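Local coordinates for CBS domain protein/ACT domain protein (Thermotoga maritima, PDB 1VR9) that is of unknown function but carries a pair of CBS domains followed by an ACT domain, and may have a role in magnesium binding or transport, at residues Ile91-Ala94 against Leu95-Leu99; Ser120-Asp123 against Phe124-Leu128; Val59-Lys62 against Glu63-Leu66; Pro107-Asp110 against Glu111-Leu115. All coordinates share one frame; numbering follows the deposited sequence. Where two conformers were deposited one is given.

How the interactions relate
Interactions 1, 2 and 4 belong to the second CBS domain, and interaction 3 to the first. Interactions 1 and 2 lie on helices 91-100 and 121-130, which pack together, with centres about 10 Å apart. The ring of Phe124 is wedged against helix 91-100: its CE1 is 3.5 Å from Ile91 O, and Phe98 CE2 is 3.7 Å from Phe124 CB. Interaction 4 is the hairpin that follows helix 91-100 in the chain, its nearest atoms about 7 Å from those of interactions 1 and 2. Interaction 3 is about 22 Å from interaction 4 between centres, yet their nearest atoms are about 4 Å apart. No active site has been assigned for this protein.

Interaction 1 (Ile91-Ala94 against Leu95-Leu99); sequences ITHA and LLLFL
His93 and Leu97 meet one turn apart on helix 91-100, the crossover helix of the beta-alpha-beta unit formed with strands 85-86 and 105-109 in the second CBS domain. The contact is a CH-pi approach. Leu97 CD2 lies over one face of the imidazole of His93, 4.1 Å from the ring centroid and shifted toward the rim. The nearest ring atom is His93 NE2, 3.8 Å from Leu97 CD2. Torsions bring the two groups together. The His93 ring stands anti to its own nitrogen (chi1 -178°), on the carbonyl side, placing CE1 and NE2 near Leu96 and Leu97. Leu97 does the reverse: its CG sits beside the backbone N (chi1 -79°) and reaches back to the ring. Leu96 also joins, with its CD2 4.0 Å from His93 CE1.

A second line of contact runs from Ala94 to Phe98. Ala94 CB is 4.4 Å from Phe98 CE2, a loose apolar touch. The Phe98 ring also passes close to the carbonyl of Ala94.

Outward from this shell, Val85 touches both His93 and Leu97. Leu106 of strand 105-109 packs on Ala94, Leu97 and Phe98. Ile91, Ala94 and Leu95 touch Phe124 of helix 121-130, and Phe98 touches Leu121; Thr92 and Leu96 are exposed.

The backbone positions these groups unevenly. The first turn is held weakly: Leu95 N to Thr92 O is 3.3 Å and bent, and Leu96 N to His93 O is also weak. A regular helical bond follows, in which Phe98 N donates to Ala94 O at 2.9 Å with an N-H...O angle of 172°.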
loop_
_atom_site.group_PDB
_atom_site.type_symbol
_atom_site.label_atom_id
_atom_site.label_comp_id
_atom_site.label_asym_id
_atom_site.label_seq_id
_atom_site.Cartn_x
_atom_site.Cartn_y
_atom_site.Cartn_z
ATOM N N ILE A 91 6.030 -15.076 2.482
ATOM C CA ILE A 91 5.183 -14.274 3.351
ATOM C C ILE A 91 5.914 -13.924 4.667
ATOM O O ILE A 91 5.712 -12.852 5.225
ATOM C CB ILE A 91 3.792 -14.964 3.570
ATOM C CG1 ILE A 91 2.749 -13.960 4.061
ATOM C CG2 ILE A 91 3.933 -16.163 4.493
ATOM C CD1 ILE A 91 2.444 -12.823 3.099
ATOM N N THR A 92 6.812 -14.801 5.125
ATOM C CA THR A 92 7.705 -14.501 6.245
ATOM C C THR A 92 8.553 -13.231 6.048
ATOM O O THR A 92 8.901 -12.565 7.017
ATOM C CB THR A 92 8.643 -15.695 6.577
ATOM O OG1 THR A 92 9.355 -16.095 5.401
ATOM C CG2 THR A 92 7.842 -16.872 7.101
ATOM N N HIS A 93 8.889 -12.895 4.802
ATOM C CA HIS A 93 9.602 -11.653 4.506
ATOM C C HIS A 93 8.756 -10.390 4.762
ATOM O O HIS A 93 9.275 -9.370 5.219
ATOM C CB HIS A 93 10.075 -11.634 3.055
ATOM C CG HIS A 93 10.856 -10.409 2.704
ATOM N ND1 HIS A 93 11.971 -10.012 3.410
ATOM C CD2 HIS A 93 10.674 -9.485 1.734
ATOM C CE1 HIS A 93 12.447 -8.898 2.885
ATOM N NE2 HIS A 93 11.680 -8.558 1.866
ATOM N N ALA A 94 7.457 -10.477 4.484
ATOM C CA ALA A 94 6.518 -9.403 4.794
ATOM C C ALA A 94 6.543 -9.036 6.290
ATOM O O ALA A 94 6.271 -7.894 6.654
ATOM C CB ALA A 94 5.106 -9.799 4.376
ATOM N N LEU A 95 6.852 -10.000 7.146
ATOM C CA LEU A 95 6.947 -9.742 8.586
ATOM C C LEU A 95 7.976 -8.652 8.842
ATOM O O LEU A 95 7.747 -7.729 9.639
ATOM C CB LEU A 95 7.311 -11.017 9.375
ATOM C CG LEU A 95 7.459 -10.946 10.898
ATOM C CD1 LEU A 95 6.306 -10.226 11.536
ATOM C CD2 LEU A 95 7.578 -12.350 11.493
ATOM N N LEU A 96 9.107 -8.719 8.142
ATOM C CA LEU A 96 10.135 -7.708 8.312
ATOM C C LEU A 96 9.682 -6.298 7.895
ATOM O O LEU A 96 10.117 -5.309 8.489
ATOM C CB LEU A 96 11.402 -8.113 7.536
ATOM C CG LEU A 96 12.614 -7.183 7.629
ATOM C CD1 LEU A 96 13.379 -7.486 8.893
ATOM C CD2 LEU A 96 13.501 -7.302 6.384
ATOM N N LEU A 97 8.888 -6.193 6.831
ATOM C CA LEU A 97 8.371 -4.892 6.384
ATOM C C LEU A 97 7.321 -4.351 7.362
ATOM O O LEU A 97 7.331 -3.159 7.667
ATOM C CB LEU A 97 7.760 -4.954 4.988
ATOM C CG LEU A 97 8.696 -4.954 3.776
ATOM C CD1 LEU A 97 9.364 -3.599 3.618
ATOM C CD2 LEU A 97 9.737 -6.024 3.879
ATOM N N PHE A 98 6.407 -5.204 7.826
ATOM C CA PHE A 98 5.402 -4.760 8.807
ATOM C C PHE A 98 6.042 -4.353 10.145
ATOM O O PHE A 98 5.541 -3.462 10.827
ATOM C CB PHE A 98 4.268 -5.784 9.021
ATOM C CG PHE A 98 3.267 -5.870 7.870
ATOM C CD1 PHE A 98 2.491 -4.773 7.508
ATOM C CD2 PHE A 98 3.030 -7.087 7.221
ATOM C CE1 PHE A 98 1.539 -4.864 6.508
ATOM C CE2 PHE A 98 2.102 -7.184 6.215
ATOM C CZ PHE A 98 1.355 -6.075 5.835
ATOM N N LEU A 99 7.150 -4.975 10.504
ATOM C CA LEU A 99 7.912 -4.560 11.688
ATOM C C LEU A 99 8.462 -3.147 11.515
ATOM O O LEU A 99 8.491 -2.361 12.469
ATOM C CB LEU A 99 9.044 -5.534 11.966
ATOM C CG LEU A 99 9.949 -5.133 13.137
ATOM C CD1 LEU A 99 9.191 -5.234 14.442
ATOM C CD2 LEU A 99 11.190 -6.007 13.153
#

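Interaction 2 (Ser120-Asp123 against Phe124-Leu128); sequences SLHD and FLEAL
Ser120 and Phe124 join the end of strand 115-120 to the first turn of helix 121-130: Phe124 N donates to Ser120 O at 2.9 Å. Ser120 is the N-cap. Its OG accepts from Asp123 N at 2.9 Å, which occupies an amide at the start of the helix. The pair is consistent with the Ser/Thr-x-x-Asp pattern of CBS domains.

The buried, packed part centres on Phe124. Leu121 CD1 touches Phe124 CD2 at 4.1 Å. Phe124 CG is anti to the backbone N (chi1 172°), which swings the ring off the helix into the protein interior, against helix 91-100. Leu125 lies toward the exposed side.

The opposite flank is polar and more exposed. His122 ND1 donates to Asp123 OD1 at 3.0 Å, with the oxygen near the plane of the imidazole and ND1 on its anti side. Glu126 lies alongside Asp123, pointing the same way, its OE1 3.6 Å from Asp123 OD1. These like charges probably repel, although the nearby helix start should favour the carboxylate of Asp123. With an alanine in place of Asp123, His122 ND1 would probably lose its acceptor and the imidazole would be freer to turn.

In the fold, helix 121-130 directly follows strand 115-120. Its apolar side, through Leu121 and Phe124, packs on helix 91-100, and a backbone hydrogen bond links Leu121 to Pro104, just before strand 105-109.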
loop_
_atom_site.group_PDB
_atom_site.type_symbol
_atom_site.label_atom_id
_atom_site.label_comp_id
_atom_site.label_asym_id
_atom_site.label_seq_id
_atom_site.Cartn_x
_atom_site.Cartn_y
_atom_site.Cartn_z
ATOM N N SER A 120 -2.819 -7.166 2.659
ATOM C CA SER A 120 -3.386 -6.486 3.839
ATOM C C SER A 120 -2.737 -7.001 5.114
ATOM O O SER A 120 -2.398 -8.187 5.213
ATOM C CB SER A 120 -4.907 -6.628 3.898
ATOM O OG SER A 120 -5.345 -7.926 4.278
ATOM N N LEU A 121 -2.539 -6.122 6.097
ATOM C CA LEU A 121 -2.068 -6.577 7.407
ATOM C C LEU A 121 -2.982 -7.687 7.950
ATOM O O LEU A 121 -2.512 -8.676 8.497
ATOM C CB LEU A 121 -1.975 -5.406 8.389
ATOM C CG LEU A 121 -1.444 -5.708 9.803
ATOM C CD1 LEU A 121 -0.097 -6.407 9.776
ATOM C CD2 LEU A 121 -1.339 -4.428 10.637
ATOM N N HIS A 122 -4.291 -7.538 7.773
ATOM C CA HIS A 122 -5.229 -8.562 8.228
ATOM C C HIS A 122 -4.883 -9.904 7.609
ATOM O O HIS A 122 -4.757 -10.905 8.306
ATOM C CB HIS A 122 -6.657 -8.160 7.860
ATOM C CG HIS A 122 -7.671 -9.227 8.103
ATOM N ND1 HIS A 122 -8.030 -10.138 7.134
ATOM C CD2 HIS A 122 -8.406 -9.529 9.197
ATOM C CE1 HIS A 122 -8.949 -10.956 7.623
ATOM N NE2 HIS A 122 -9.202 -10.606 8.873
ATOM N N ASP A 123 -4.734 -9.928 6.281
ATOM C CA ASP A 123 -4.459 -11.194 5.576
ATOM C C ASP A 123 -3.089 -11.771 5.945
ATOM O O ASP A 123 -2.934 -12.989 6.067
ATOM C CB ASP A 123 -4.598 -11.006 4.060
ATOM C CG ASP A 123 -6.050 -10.832 3.627
ATOM O OD1 ASP A 123 -6.964 -10.968 4.475
ATOM O OD2 ASP A 123 -6.292 -10.575 2.426
ATOM N N PHE A 124 -2.108 -10.910 6.161
ATOM C CA PHE A 124 -0.835 -11.361 6.712
ATOM C C PHE A 124 -0.984 -12.067 8.056
ATOM O O PHE A 124 -0.371 -13.106 8.284
ATOM C CB PHE A 124 0.133 -10.193 6.845
ATOM C CG PHE A 124 1.393 -10.522 7.583
ATOM C CD1 PHE A 124 2.422 -11.224 6.962
ATOM C CD2 PHE A 124 1.577 -10.081 8.880
ATOM C CE1 PHE A 124 3.588 -11.507 7.636
ATOM C CE2 PHE A 124 2.746 -10.376 9.569
ATOM C CZ PHE A 124 3.745 -11.096 8.941
ATOM N N LEU A 125 -1.778 -11.510 8.968
ATOM C CA LEU A 125 -2.005 -12.162 10.244
ATOM C C LEU A 125 -2.711 -13.506 10.082
ATOM O O LEU A 125 -2.410 -14.442 10.800
ATOM C CB LEU A 125 -2.774 -11.245 11.195
ATOM C CG LEU A 125 -1.964 -9.993 11.567
ATOM C CD1 LEU A 125 -2.839 -9.073 12.437
ATOM C CD2 LEU A 125 -0.655 -10.326 12.309
ATOM N N GLU A 126 -3.652 -13.578 9.142
ATOM C CA GLU A 126 -4.337 -14.828 8.819
ATOM C C GLU A 126 -3.343 -15.878 8.322
ATOM O O GLU A 126 -3.503 -17.082 8.633
ATOM C CB GLU A 126 -5.432 -14.551 7.781
ATOM C CG GLU A 126 -6.383 -15.707 7.490
ATOM C CD GLU A 126 -7.601 -15.238 6.703
ATOM O OE1 GLU A 126 -7.521 -14.152 6.079
ATOM O OE2 GLU A 126 -8.624 -15.949 6.705
ATOM N N ALA A 127 -2.333 -15.446 7.560
ATOM C CA ALA A 127 -1.259 -16.350 7.138
ATOM C C ALA A 127 -0.544 -16.925 8.355
ATOM O O ALA A 127 -0.319 -18.121 8.421
ATOM C CB ALA A 127 -0.275 -15.666 6.248
ATOM N N LEU A 128 -0.205 -16.060 9.315
ATOM C CA LEU A 128 0.481 -16.492 10.552
ATOM C C LEU A 128 -0.387 -17.378 11.446
ATOM O O LEU A 128 0.115 -18.259 12.154
ATOM C CB LEU A 128 0.959 -15.268 11.341
ATOM C CG LEU A 128 2.346 -14.691 11.044
ATOM C CD1 LEU A 128 2.739 -14.770 9.574
ATOM C CD2 LEU A 128 2.416 -13.258 11.551
#

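Interaction 3 (Val59-Lys62 against Glu63-Leu66); sequences VVNK and EDLL
Asp64 reaches back to Asn61 through a water. The water donates to Asp64 OD2 at 2.7 Å and accepts from Asn61 N at 2.9 Å. The carboxylate is thereby tied to the backbone of the last strand residue. Asp64 CG stands beside the Asp64 backbone N (chi1 -69°), which turns the carboxylate back toward the strand. The side chains of Asn61 and Asp64 lie alongside each other and point the same way, with their flat ends almost perpendicular.

Two direct backbone bonds make the turn itself. Asp64 N donates to Asn61 O at 3.0 Å, and Leu65 N donates to Lys62 O at 3.0 Å with an N-H...O angle of 160°. Both span three residues, as in a 3-10 turn. Asp64 CB is 3.3 Å from Asn61 O.

On the other flank the turn is closed by packing. Leu65 crosses Val60 at about a right angle and straddles it. Val60 CG1 is 3.7 Å from Leu65 CD1 and 3.8 Å from Leu65 CD2. Cys35 of helix 32-41 touches both residues, so this pair is buried against that helix. Lys62 and Glu63 are exposed, and Lys62 extends as far as Met39.

Asp64 sits where nucleotide-binding CBS domains commonly carry an aspartate that contacts the ribose; whether it does so in this protein is not known. The arrangement is the junction after the last strand of the first CBS domain, strand 56-61, where the chain turns into a 3-10 segment.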
loop_
_atom_site.group_PDB
_atom_site.type_symbol
_atom_site.label_atom_id
_atom_site.label_comp_id
_atom_site.label_asym_id
_atom_site.label_seq_id
_atom_site.Cartn_x
_atom_site.Cartn_y
_atom_site.Cartn_z
ATOM N N VAL A 59 3.336 5.567 -0.455
ATOM C CA VAL A 59 2.027 5.585 0.149
ATOM C C VAL A 59 1.754 7.010 0.623
ATOM O O VAL A 59 2.694 7.761 0.898
ATOM C CB VAL A 59 1.939 4.574 1.330
ATOM C CG1 VAL A 59 2.424 3.186 0.910
ATOM C CG2 VAL A 59 2.726 5.049 2.489
ATOM N N VAL A 60 0.485 7.378 0.685
ATOM C CA VAL A 60 0.052 8.628 1.312
ATOM C C VAL A 60 -0.637 8.290 2.627
ATOM O O VAL A 60 -1.510 7.431 2.669
ATOM C CB VAL A 60 -0.913 9.423 0.417
ATOM C CG1 VAL A 60 -1.453 10.639 1.130
ATOM C CG2 VAL A 60 -0.191 9.846 -0.831
ATOM N N ASN A 61 -0.189 8.942 3.695
ATOM C CA ASN A 61 -0.806 8.812 5.034
ATOM C C ASN A 61 -1.827 9.947 5.224
ATOM O O ASN A 61 -1.511 11.104 4.969
ATOM C CB ASN A 61 0.280 8.901 6.116
ATOM C CG ASN A 61 1.349 7.823 5.966
ATOM O OD1 ASN A 61 1.113 6.649 6.264
ATOM N ND2 ASN A 61 2.520 8.220 5.508
ATOM N N LYS A 62 -3.041 9.616 5.673
ATOM C CA LYS A 62 -4.144 10.587 5.854
ATOM C C LYS A 62 -3.770 11.835 6.644
ATOM O O LYS A 62 -4.195 12.935 6.309
ATOM C CB LYS A 62 -5.355 9.900 6.530
ATOM C CG LYS A 62 -6.583 10.786 6.724
ATOM C CD LYS A 62 -7.805 9.933 7.070
ATOM C CE LYS A 62 -9.043 10.765 7.359
ATOM N NZ LYS A 62 -10.157 9.923 7.869
ATOM N N GLU A 63 -2.980 11.650 7.707
ATOM C CA GLU A 63 -2.587 12.747 8.597
ATOM C C GLU A 63 -1.822 13.834 7.845
ATOM O O GLU A 63 -1.920 15.018 8.185
ATOM C CB GLU A 63 -1.724 12.220 9.760
ATOM C CG GLU A 63 -0.370 11.665 9.293
ATOM C CD GLU A 63 0.540 11.174 10.417
ATOM O OE1 GLU A 63 0.252 11.405 11.619
ATOM O OE2 GLU A 63 1.572 10.548 10.073
ATOM N N ASP A 64 -1.079 13.422 6.819
ATOM C CA ASP A 64 -0.308 14.342 5.986
ATOM C C ASP A 64 -1.163 15.238 5.057
ATOM O O ASP A 64 -0.647 16.194 4.471
ATOM C CB ASP A 64 0.730 13.554 5.171
ATOM C CG ASP A 64 1.838 12.963 6.043
ATOM O OD1 ASP A 64 2.012 13.425 7.198
ATOM O OD2 ASP A 64 2.544 12.047 5.572
ATOM N N LEU A 65 -2.458 14.951 4.924
ATOM C CA LEU A 65 -3.332 15.755 4.075
ATOM C C LEU A 65 -4.238 16.734 4.829
ATOM O O LEU A 65 -5.018 17.450 4.202
ATOM C CB LEU A 65 -4.181 14.834 3.185
ATOM C CG LEU A 65 -3.403 13.747 2.419
ATOM C CD1 LEU A 65 -4.364 12.840 1.650
ATOM C CD2 LEU A 65 -2.354 14.359 1.495
ATOM N N LEU A 66 -4.129 16.775 6.161
ATOM C CA LEU A 66 -5.054 17.534 7.006
ATOM C C LEU A 66 -5.180 19.013 6.632
ATOM O O LEU A 66 -6.296 19.539 6.524
ATOM C CB LEU A 66 -4.633 17.415 8.486
ATOM C CG LEU A 66 -5.519 18.081 9.544
ATOM C CD1 LEU A 66 -6.881 17.420 9.618
ATOM C CD2 LEU A 66 -4.830 18.055 10.905
HETATM O O HOH W 1 1.989 10.818 3.215
#

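Interaction 4 (Pro107-Asp110 against Glu111-Leu115); sequences PVVD and EEMRL
Asp110 OD1 is gripped by two backbone amides of the segment that follows it. Glu112 N donates to Asp110 OD1 at 2.9 Å, and Arg114 N donates to Asp110 OD1 at 3.0 Å. The two donors come from opposite faces of the carboxylate plane, each about 50° out of it. The bond to Glu112 makes an Asx turn. Asp110 CG lies between the backbone N and the carbonyl carbon (chi1 70°), and this folds the carboxylate over the loop. With an alanine at Asp110, the amides of Glu112 and Arg114 would probably lack their shared acceptor, and the turn would be held by fewer bonds.

The backbone adds two more bonds. Asp110 N donates to Arg114 O at 3.0 Å. Met113 N donates to Asp110 O at 3.1 Å. Together these form a type I turn with a G1 beta bulge, a tight hairpin joining strands 105-109 and 115-120 of the second CBS domain. Met113, a selenomethionine, takes the left-handed backbone conformation of the bulge (phi 64°).

On the strand side of the turn, Val109 and Leu115 form an antiparallel non-hydrogen-bonded pair. A CA-H...O contact links Val109 CA to Arg114 O at 3.2 Å. Arg114 runs beside Asp110 and points the same way. Its CB is 3.5 Å from Asp110 OD2, but its guanidinium makes no salt bridge with that carboxylate. Leu115 bends back along the first strand. Its CD1 is 3.6 Å from Val108 O and also touches Pro107 CB. Phe56 of the first CBS domain touches both Pro107 and Val109.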
loop_
_atom_site.group_PDB
_atom_site.type_symbol
_atom_site.label_atom_id
_atom_site.label_comp_id
_atom_site.label_asym_id
_atom_site.label_seq_id
_atom_site.Cartn_x
_atom_site.Cartn_y
_atom_site.Cartn_z
ATOM N N PRO A 107 2.414 -2.797 -0.167
ATOM C CA PRO A 107 2.524 -2.899 -1.615
ATOM C C PRO A 107 3.305 -4.127 -2.087
ATOM O O PRO A 107 4.295 -4.508 -1.458
ATOM C CB PRO A 107 3.254 -1.594 -1.999
ATOM C CG PRO A 107 2.936 -0.671 -0.945
ATOM C CD PRO A 107 2.934 -1.505 0.309
ATOM N N VAL A 108 2.814 -4.749 -3.157
ATOM C CA VAL A 108 3.460 -5.885 -3.823
ATOM C C VAL A 108 3.832 -5.494 -5.242
ATOM O O VAL A 108 3.013 -4.952 -5.982
ATOM C CB VAL A 108 2.534 -7.135 -3.842
ATOM C CG1 VAL A 108 3.179 -8.290 -4.584
ATOM C CG2 VAL A 108 2.166 -7.522 -2.401
ATOM N N VAL A 109 5.064 -5.782 -5.621
ATOM C CA VAL A 109 5.572 -5.353 -6.923
ATOM C C VAL A 109 6.217 -6.516 -7.681
ATOM O O VAL A 109 6.552 -7.553 -7.094
ATOM C CB VAL A 109 6.584 -4.173 -6.795
ATOM C CG1 VAL A 109 5.949 -2.961 -6.118
ATOM C CG2 VAL A 109 7.815 -4.610 -6.050
ATOM N N ASP A 110 6.378 -6.337 -8.992
ATOM C CA ASP A 110 7.124 -7.290 -9.821
ATOM C C ASP A 110 8.568 -6.818 -9.933
ATOM O O ASP A 110 8.969 -5.869 -9.270
ATOM C CB ASP A 110 6.447 -7.505 -11.196
ATOM C CG ASP A 110 6.548 -6.298 -12.120
ATOM O OD1 ASP A 110 7.322 -5.360 -11.842
ATOM O OD2 ASP A 110 5.859 -6.303 -13.171
ATOM N N GLU A 111 9.348 -7.479 -10.779
ATOM C CA GLU A 111 10.777 -7.183 -10.885
ATOM C C GLU A 111 11.118 -5.833 -11.520
ATOM O O GLU A 111 12.247 -5.357 -11.378
ATOM C CB GLU A 111 11.478 -8.303 -11.638
ATOM C CG GLU A 111 11.453 -9.614 -10.888
ATOM C CD GLU A 111 12.215 -10.714 -11.596
ATOM O OE1 GLU A 111 12.933 -10.429 -12.584
ATOM O OE2 GLU A 111 12.096 -11.877 -11.151
ATOM N N GLU A 112 10.167 -5.224 -12.224
ATOM C CA GLU A 112 10.343 -3.870 -12.745
ATOM C C GLU A 112 9.694 -2.807 -11.868
ATOM O O GLU A 112 9.488 -1.690 -12.312
ATOM C CB GLU A 112 9.798 -3.769 -14.176
ATOM C CG GLU A 112 10.647 -4.477 -15.192
ATOM C CD GLU A 112 10.568 -5.979 -15.069
ATOM O OE1 GLU A 112 9.438 -6.500 -14.952
ATOM O OE2 GLU A 112 11.631 -6.635 -15.091
HETATM N N MSE A 113 9.384 -3.150 -10.610
HETATM C CA MSE A 113 8.700 -2.251 -9.689
HETATM C C MSE A 113 7.271 -1.850 -10.082
HETATM O O MSE A 113 6.767 -0.854 -9.573
HETATM C CB MSE A 113 9.532 -0.988 -9.388
HETATM C CG MSE A 113 10.905 -1.233 -8.733
HETATM SE SE MSE A 113 11.049 -2.562 -7.253
HETATM C CE MSE A 113 11.793 -4.011 -8.340
ATOM N N ARG A 114 6.612 -2.629 -10.938
ATOM C CA ARG A 114 5.205 -2.381 -11.252
ATOM C C ARG A 114 4.351 -2.885 -10.095
ATOM O O ARG A 114 4.564 -3.987 -9.609
ATOM C CB ARG A 114 4.788 -3.051 -12.556
ATOM C CG ARG A 114 5.625 -2.632 -13.766
ATOM C CD ARG A 114 4.875 -1.657 -14.715
ATOM N NE ARG A 114 5.758 -0.855 -15.567
ATOM C CZ ARG A 114 6.452 -1.315 -16.609
ATOM N NH1 ARG A 114 6.384 -2.595 -16.960
ATOM N NH2 ARG A 114 7.226 -0.493 -17.310
ATOM N N LEU A 115 3.390 -2.073 -9.676
ATOM C CA LEU A 115 2.451 -2.453 -8.636
ATOM C C LEU A 115 1.537 -3.594 -9.096
ATOM O O LEU A 115 0.854 -3.483 -10.120
ATOM C CB LEU A 115 1.599 -1.241 -8.239
ATOM C CG LEU A 115 0.715 -1.379 -7.009
ATOM C CD1 LEU A 115 1.553 -1.710 -5.773
ATOM C CD2 LEU A 115 -0.031 -0.083 -6.792
#